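Local coordinates for protein arsenite methyltransferase (Chlamydomonas reinhardtii, PDB 5EVJ) that probably methylates trivalent arsenic bound to thiols, taking the methyl groups from S-adenosyl-L-methionine, at residues Leu85-Leu90 against Leu165-Cys170; Gly192-Phe197 against Arg272-Pro277. The protein carries 15 engineered substitutions. All blocks are in the same frame, centred on the assembly; numbering follows the deposited sequence.

Contact 1: residues Leu85-Leu90 against Leu165-Cys170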
loop_
_atom_site.group_PDB
_atom_site.type_symbol
_atom_site.label_atom_id
_atom_site.label_comp_id
_atom_site.label_asym_id
_atom_site.label_seq_id
_atom_site.Cartn_x
_atom_site.Cartn_y
_atom_site.Cartn_z
ATOM N N LEU A 85 -13.424 -7.380 0.458
ATOM C CA LEU A 85 -12.146 -7.963 0.907
ATOM C C LEU A 85 -11.810 -7.763 2.407
ATOM O O LEU A 85 -12.427 -6.969 3.114
ATOM C CB LEU A 85 -10.993 -7.382 0.039
ATOM C CG LEU A 85 -11.169 -7.686 -1.453
ATOM C CD1 LEU A 85 -10.008 -7.153 -2.308
ATOM C CD2 LEU A 85 -11.544 -9.161 -1.789
ATOM N N ARG A 86 -10.742 -8.405 2.856
ATOM C CA ARG A 86 -10.255 -8.189 4.245
ATOM C C ARG A 86 -8.953 -7.385 4.220
ATOM O O ARG A 86 -7.985 -7.777 3.531
ATOM C CB ARG A 86 -10.064 -9.527 4.929
ATOM C CG ARG A 86 -11.346 -10.416 4.831
ATOM C CD ARG A 86 -11.091 -11.892 5.155
ATOM N NE ARG A 86 -9.873 -12.329 4.439
ATOM C CZ ARG A 86 -9.657 -13.504 3.821
ATOM N NH1 ARG A 86 -10.568 -14.469 3.780
ATOM N NH2 ARG A 86 -8.506 -13.706 3.217
ATOM N N VAL A 87 -8.930 -6.301 4.998
ATOM C CA VAL A 87 -7.897 -5.368 4.986
ATOM C C VAL A 87 -7.276 -5.257 6.347
ATOM O O VAL A 87 -7.970 -5.081 7.330
ATOM C CB VAL A 87 -8.493 -3.985 4.650
ATOM C CG1 VAL A 87 -7.435 -2.879 4.784
ATOM C CG2 VAL A 87 -9.095 -4.006 3.242
ATOM N N LEU A 88 -5.953 -5.238 6.391
ATOM C CA LEU A 88 -5.194 -4.979 7.612
ATOM C C LEU A 88 -4.537 -3.608 7.501
ATOM O O LEU A 88 -3.829 -3.317 6.540
ATOM C CB LEU A 88 -4.137 -6.072 7.786
ATOM C CG LEU A 88 -3.200 -5.930 8.996
ATOM C CD1 LEU A 88 -4.007 -5.964 10.327
ATOM C CD2 LEU A 88 -2.195 -7.059 8.936
ATOM N N ASP A 89 -4.795 -2.744 8.477
ATOM C CA ASP A 89 -4.301 -1.401 8.485
ATOM C C ASP A 89 -3.245 -1.357 9.586
ATOM O O ASP A 89 -3.548 -1.536 10.777
ATOM C CB ASP A 89 -5.440 -0.449 8.775
ATOM C CG ASP A 89 -5.001 1.019 8.730
ATOM O OD1 ASP A 89 -4.082 1.298 7.962
ATOM O OD2 ASP A 89 -5.545 1.903 9.459
ATOM N N LEU A 90 -1.984 -1.251 9.169
ATOM C CA LEU A 90 -0.857 -1.219 10.095
ATOM C C LEU A 90 -0.635 0.183 10.648
ATOM O O LEU A 90 -0.359 1.064 9.902
ATOM C CB LEU A 90 0.427 -1.643 9.402
ATOM C CG LEU A 90 0.567 -3.077 8.857
ATOM C CD1 LEU A 90 1.982 -3.188 8.300
ATOM C CD2 LEU A 90 0.314 -4.182 9.868
ATOM N N LEU A 165 -5.409 -7.335 1.692
ATOM C CA LEU A 165 -4.669 -6.115 1.534
ATOM C C LEU A 165 -4.058 -5.858 2.854
ATOM O O LEU A 165 -4.733 -6.041 3.925
ATOM C CB LEU A 165 -5.571 -4.871 1.261
ATOM C CG LEU A 165 -6.004 -4.591 -0.174
ATOM C CD1 LEU A 165 -4.807 -4.352 -1.084
ATOM C CD2 LEU A 165 -6.827 -5.769 -0.768
ATOM N N VAL A 166 -2.818 -5.336 2.810
ATOM C CA VAL A 166 -2.200 -4.767 3.995
ATOM C C VAL A 166 -1.900 -3.361 3.621
ATOM O O VAL A 166 -1.310 -3.131 2.578
ATOM C CB VAL A 166 -0.930 -5.560 4.462
ATOM C CG1 VAL A 166 -0.234 -4.828 5.568
ATOM C CG2 VAL A 166 -1.323 -6.935 5.003
ATOM N N ILE A 167 -2.317 -2.397 4.448
ATOM C CA ILE A 167 -2.118 -0.970 4.177
ATOM C C ILE A 167 -1.469 -0.271 5.378
ATOM O O ILE A 167 -1.555 -0.762 6.536
ATOM C CB ILE A 167 -3.406 -0.185 3.739
ATOM C CG1 ILE A 167 -4.242 0.213 4.963
ATOM C CG2 ILE A 167 -4.157 -0.892 2.582
ATOM C CD1 ILE A 167 -5.644 0.765 4.629
ATOM N N SER A 168 -0.833 0.881 5.089
ATOM C CA SER A 168 -0.040 1.583 6.069
ATOM C C SER A 168 0.166 2.992 5.617
ATOM O O SER A 168 0.215 3.271 4.432
ATOM C CB SER A 168 1.338 0.945 6.222
ATOM O OG SER A 168 1.899 1.304 7.471
ATOM N N ASN A 169 0.349 3.900 6.570
ATOM C CA ASN A 169 0.496 5.291 6.184
ATOM C C ASN A 169 1.582 5.959 7.017
ATOM O O ASN A 169 1.327 6.380 8.160
ATOM C CB ASN A 169 -0.856 5.973 6.295
ATOM C CG ASN A 169 -0.883 7.330 5.629
ATOM O OD1 ASN A 169 0.167 7.923 5.379
ATOM N ND2 ASN A 169 -2.088 7.864 5.382
ATOM N N CYS A 170 2.815 5.971 6.490
ATOM C CA CYS A 170 3.929 6.723 7.084
ATOM C C CYS A 170 4.228 6.336 8.474
ATOM O O CYS A 170 4.366 7.232 9.303
ATOM C CB CYS A 170 3.590 8.218 7.153
ATOM S SG CYS A 170 4.623 9.322 6.163
HETATM O O HOH W 1 -0.821 4.103 9.081
#
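Leu165 CD2 meets Leu85 CD1 where two central parallel strands of the Rossmann-like methyltransferase sheet begin to run together. Leu165 N donates to Arg86 O, and Leu165 O receives Leu88 N at 2.9 Å, so the partner strand is gripped on two successive peptides. On the face opposite Leu165 and Val87, Val166 divides its methyls: CG2 lies alongside Leu88 CD2, while CG1 reaches Leu90 CG at 3.8 Å, and Ala185 and Val188 of helix 178-188 pack on the same valine. Ile167 continues the parallel pattern, its N bonding to Leu88 O and its O accepting Leu90 N at 2.7 Å. Its CG1 sits between backbone N and carbonyl carbon (chi1 82°), a rotation that brings this carbon to 3.2 Å from Asp89 OD1, with CD1 passing on to Val87 CG1. Asp89 also touches Asp97 and Ala98 of the helix that follows the glycine-rich turn. An alanine here would remove the carboxylate and would probably open a gap between Ile167 CG1 and helix 96-104. Near the end of the pairing, a water that also lies 3.2 Å from Leu90 O takes the N-H of Asn169, with N 2.8 Å from the water oxygen.

Contact 2: residues Gly192-Phe197 against Arg272-Pro277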
loop_
_atom_site.group_PDB
_atom_site.type_symbol
_atom_site.label_atom_id
_atom_site.label_comp_id
_atom_site.label_asym_id
_atom_site.label_seq_id
_atom_site.Cartn_x
_atom_site.Cartn_y
_atom_site.Cartn_z
ATOM N N GLY A 192 -2.368 -13.599 -4.142
ATOM C CA GLY A 192 -3.046 -12.613 -5.004
ATOM C C GLY A 192 -3.371 -11.340 -4.258
ATOM O O GLY A 192 -3.949 -10.375 -4.841
ATOM N N GLY A 193 -2.915 -11.265 -3.010
ATOM C CA GLY A 193 -3.072 -10.026 -2.223
ATOM C C GLY A 193 -1.979 -9.013 -2.444
ATOM O O GLY A 193 -1.020 -9.248 -3.165
ATOM N N GLU A 194 -2.081 -7.894 -1.755
ATOM C CA GLU A 194 -1.198 -6.821 -1.953
ATOM C C GLU A 194 -0.922 -6.059 -0.619
ATOM O O GLU A 194 -1.846 -5.775 0.150
ATOM C CB GLU A 194 -1.841 -5.847 -2.964
ATOM C CG GLU A 194 -0.969 -4.655 -3.320
ATOM C CD GLU A 194 -1.705 -3.495 -4.009
ATOM O OE1 GLU A 194 -2.877 -3.638 -4.434
ATOM O OE2 GLU A 194 -1.090 -2.399 -4.163
ATOM N N MET A 195 0.330 -5.662 -0.413
ATOM C CA MET A 195 0.638 -4.604 0.514
ATOM C C MET A 195 0.696 -3.312 -0.261
ATOM O O MET A 195 1.464 -3.187 -1.157
ATOM C CB MET A 195 1.953 -4.843 1.223
ATOM C CG MET A 195 2.248 -3.728 2.239
ATOM S SD MET A 195 3.620 -4.253 3.317
ATOM C CE MET A 195 3.721 -2.751 4.317
ATOM N N HIS A 196 -0.129 -2.349 0.109
ATOM C CA HIS A 196 -0.337 -1.114 -0.582
ATOM C C HIS A 196 -0.185 -0.021 0.493
ATOM O O HIS A 196 -1.032 0.119 1.367
ATOM C CB HIS A 196 -1.721 -1.083 -1.134
ATOM C CG HIS A 196 -1.992 0.016 -2.096
ATOM N ND1 HIS A 196 -2.261 1.315 -1.693
ATOM C CD2 HIS A 196 -2.181 -0.000 -3.436
ATOM C CE1 HIS A 196 -2.551 2.057 -2.744
ATOM N NE2 HIS A 196 -2.455 1.297 -3.815
ATOM N N PHE A 197 0.847 0.796 0.401
ATOM C CA PHE A 197 1.178 1.693 1.519
ATOM C C PHE A 197 2.004 2.906 1.077
ATOM O O PHE A 197 2.656 2.877 0.017
ATOM C CB PHE A 197 1.900 0.872 2.588
ATOM C CG PHE A 197 3.332 0.623 2.319
ATOM C CD1 PHE A 197 3.743 -0.252 1.326
ATOM C CD2 PHE A 197 4.289 1.237 3.125
ATOM C CE1 PHE A 197 5.109 -0.519 1.102
ATOM C CE2 PHE A 197 5.622 0.990 2.959
ATOM C CZ PHE A 197 6.043 0.125 1.920
ATOM N N ARG A 272 3.264 -0.553 -4.271
ATOM C CA ARG A 272 2.425 -1.688 -4.462
ATOM C C ARG A 272 3.250 -2.964 -4.406
ATOM O O ARG A 272 4.125 -3.193 -5.252
ATOM C CB ARG A 272 1.675 -1.579 -5.771
ATOM C CG ARG A 272 0.909 -0.255 -5.850
ATOM C CD ARG A 272 -0.130 -0.366 -6.978
ATOM N NE ARG A 272 -1.311 -1.160 -6.606
ATOM C CZ ARG A 272 -2.532 -1.055 -7.154
ATOM N NH1 ARG A 272 -2.759 -0.224 -8.157
ATOM N NH2 ARG A 272 -3.571 -1.790 -6.675
ATOM N N LEU A 273 2.937 -3.817 -3.421
ATOM C CA LEU A 273 3.707 -5.001 -3.167
ATOM C C LEU A 273 2.768 -6.209 -3.263
ATOM O O LEU A 273 2.101 -6.603 -2.260
ATOM C CB LEU A 273 4.328 -4.896 -1.811
ATOM C CG LEU A 273 5.724 -4.295 -1.598
ATOM C CD1 LEU A 273 6.075 -3.145 -2.531
ATOM C CD2 LEU A 273 5.901 -3.900 -0.130
ATOM N N PHE A 274 2.739 -6.814 -4.447
ATOM C CA PHE A 274 1.829 -7.883 -4.691
ATOM C C PHE A 274 2.442 -9.140 -4.320
ATOM O O PHE A 274 3.683 -9.321 -4.533
ATOM C CB PHE A 274 1.474 -7.978 -6.167
ATOM C CG PHE A 274 0.471 -6.968 -6.578
ATOM C CD1 PHE A 274 -0.913 -7.262 -6.506
ATOM C CD2 PHE A 274 0.877 -5.700 -6.998
ATOM C CE1 PHE A 274 -1.860 -6.311 -6.875
ATOM C CE2 PHE A 274 -0.061 -4.765 -7.387
ATOM C CZ PHE A 274 -1.451 -5.042 -7.343
ATOM N N LYS A 275 1.557 -10.056 -3.878
ATOM C CA LYS A 275 1.987 -11.389 -3.541
ATOM C C LYS A 275 1.364 -12.411 -4.495
ATOM O O LYS A 275 0.202 -12.670 -4.447
ATOM C CB LYS A 275 1.666 -11.679 -2.058
ATOM C CG LYS A 275 1.836 -13.141 -1.706
ATOM C CD LYS A 275 1.818 -13.414 -0.201
ATOM C CE LYS A 275 1.760 -14.950 0.163
ATOM N NZ LYS A 275 1.679 -15.116 1.703
ATOM N N VAL A 276 2.150 -13.025 -5.329
ATOM C CA VAL A 276 1.585 -14.045 -6.231
ATOM C C VAL A 276 2.585 -15.171 -6.282
ATOM O O VAL A 276 3.445 -15.235 -7.171
ATOM C CB VAL A 276 1.248 -13.467 -7.639
ATOM C CG1 VAL A 276 0.505 -14.509 -8.427
ATOM C CG2 VAL A 276 0.448 -12.170 -7.523
ATOM N N PRO A 277 2.524 -16.039 -5.285
ATOM C CA PRO A 277 3.633 -16.986 -5.062
ATOM C C PRO A 277 4.047 -17.731 -6.304
ATOM O O PRO A 277 3.217 -18.272 -7.025
ATOM C CB PRO A 277 3.069 -17.962 -3.969
ATOM C CG PRO A 277 2.105 -17.078 -3.188
ATOM C CD PRO A 277 1.448 -16.202 -4.276
#
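Glu194 and Arg272 meet as a paired carboxylate and guanidinium on an antiparallel strand pair of the methyltransferase sheet. In the backbone, Met195 and Leu273 form a hydrogen-bonded pair, with Met195 N to Leu273 O at 2.7 Å and Leu273 N returning to Met195 O. Lys275 N donates to Gly193 O and Gly192 N to Lys275 O, carrying the bonding as far as Gly192, where the chain turns a corner at positive phi.

The charged group lies on the face shared by Glu194, His196, Arg272 and Phe274. Arg272 NH2 reaches Glu194 OE1 at 3.0 Å in a nearly straight bond (172°) that lies in the guanidinium plane and meets the syn side of the carboxylate, somewhat out of the carboxylate plane; NE points to OE2, whose position is less certain. Tyr332 OH also bonds to Glu194 OE1, while Arg272 NH1 is held by Leu306 O and Tyr304 OH. The His196 ring stands almost upright against the guanidinium, the planes 83° apart, with NE2 over one face, toward its rim.

Aromatic and apolar packing completes the contact. With CG anti to the backbone N (chi1 -178°), Glu194 lays that carbon over the centre of the Phe274 ring at 3.9 Å in a CH-pi contact; the extended chain beyond it carries the carboxylate to Arg272. On the other face, Met195 CB lies against Leu273 CB, and Leu273 CD2 reaches Phe197 CE1 at 3.7 Å.

With opposite charges paired in a buried setting and OE1 held by two donors, Glu194 is likely to stay ionised and its rotation to be restrained.

Overall arrangement
Contacts 1 and 2 are successive steps across one mixed sheet, their centres about 11 Å apart. Strand 163-169 of contact 1 neighbours strand 193-202 of contact 2, and the two probably share hydrogen bonds: Val166 O with His196 N at 2.8 Å and Val166 N with Glu194 O at 2.9 Å. Where contact 1 is parallel, contact 2 carries the change to an antiparallel strand, as in class I methyltransferases. Contact 1 lies beside the turn after strand 86-90, with Gly93 and Gly95, that binds S-adenosylmethionine in relatives and probably does so here, and ends at Cys170, disulfide-bonded to Cys74. Contact 2 lies on the far side of strand 193-202 from contact 1.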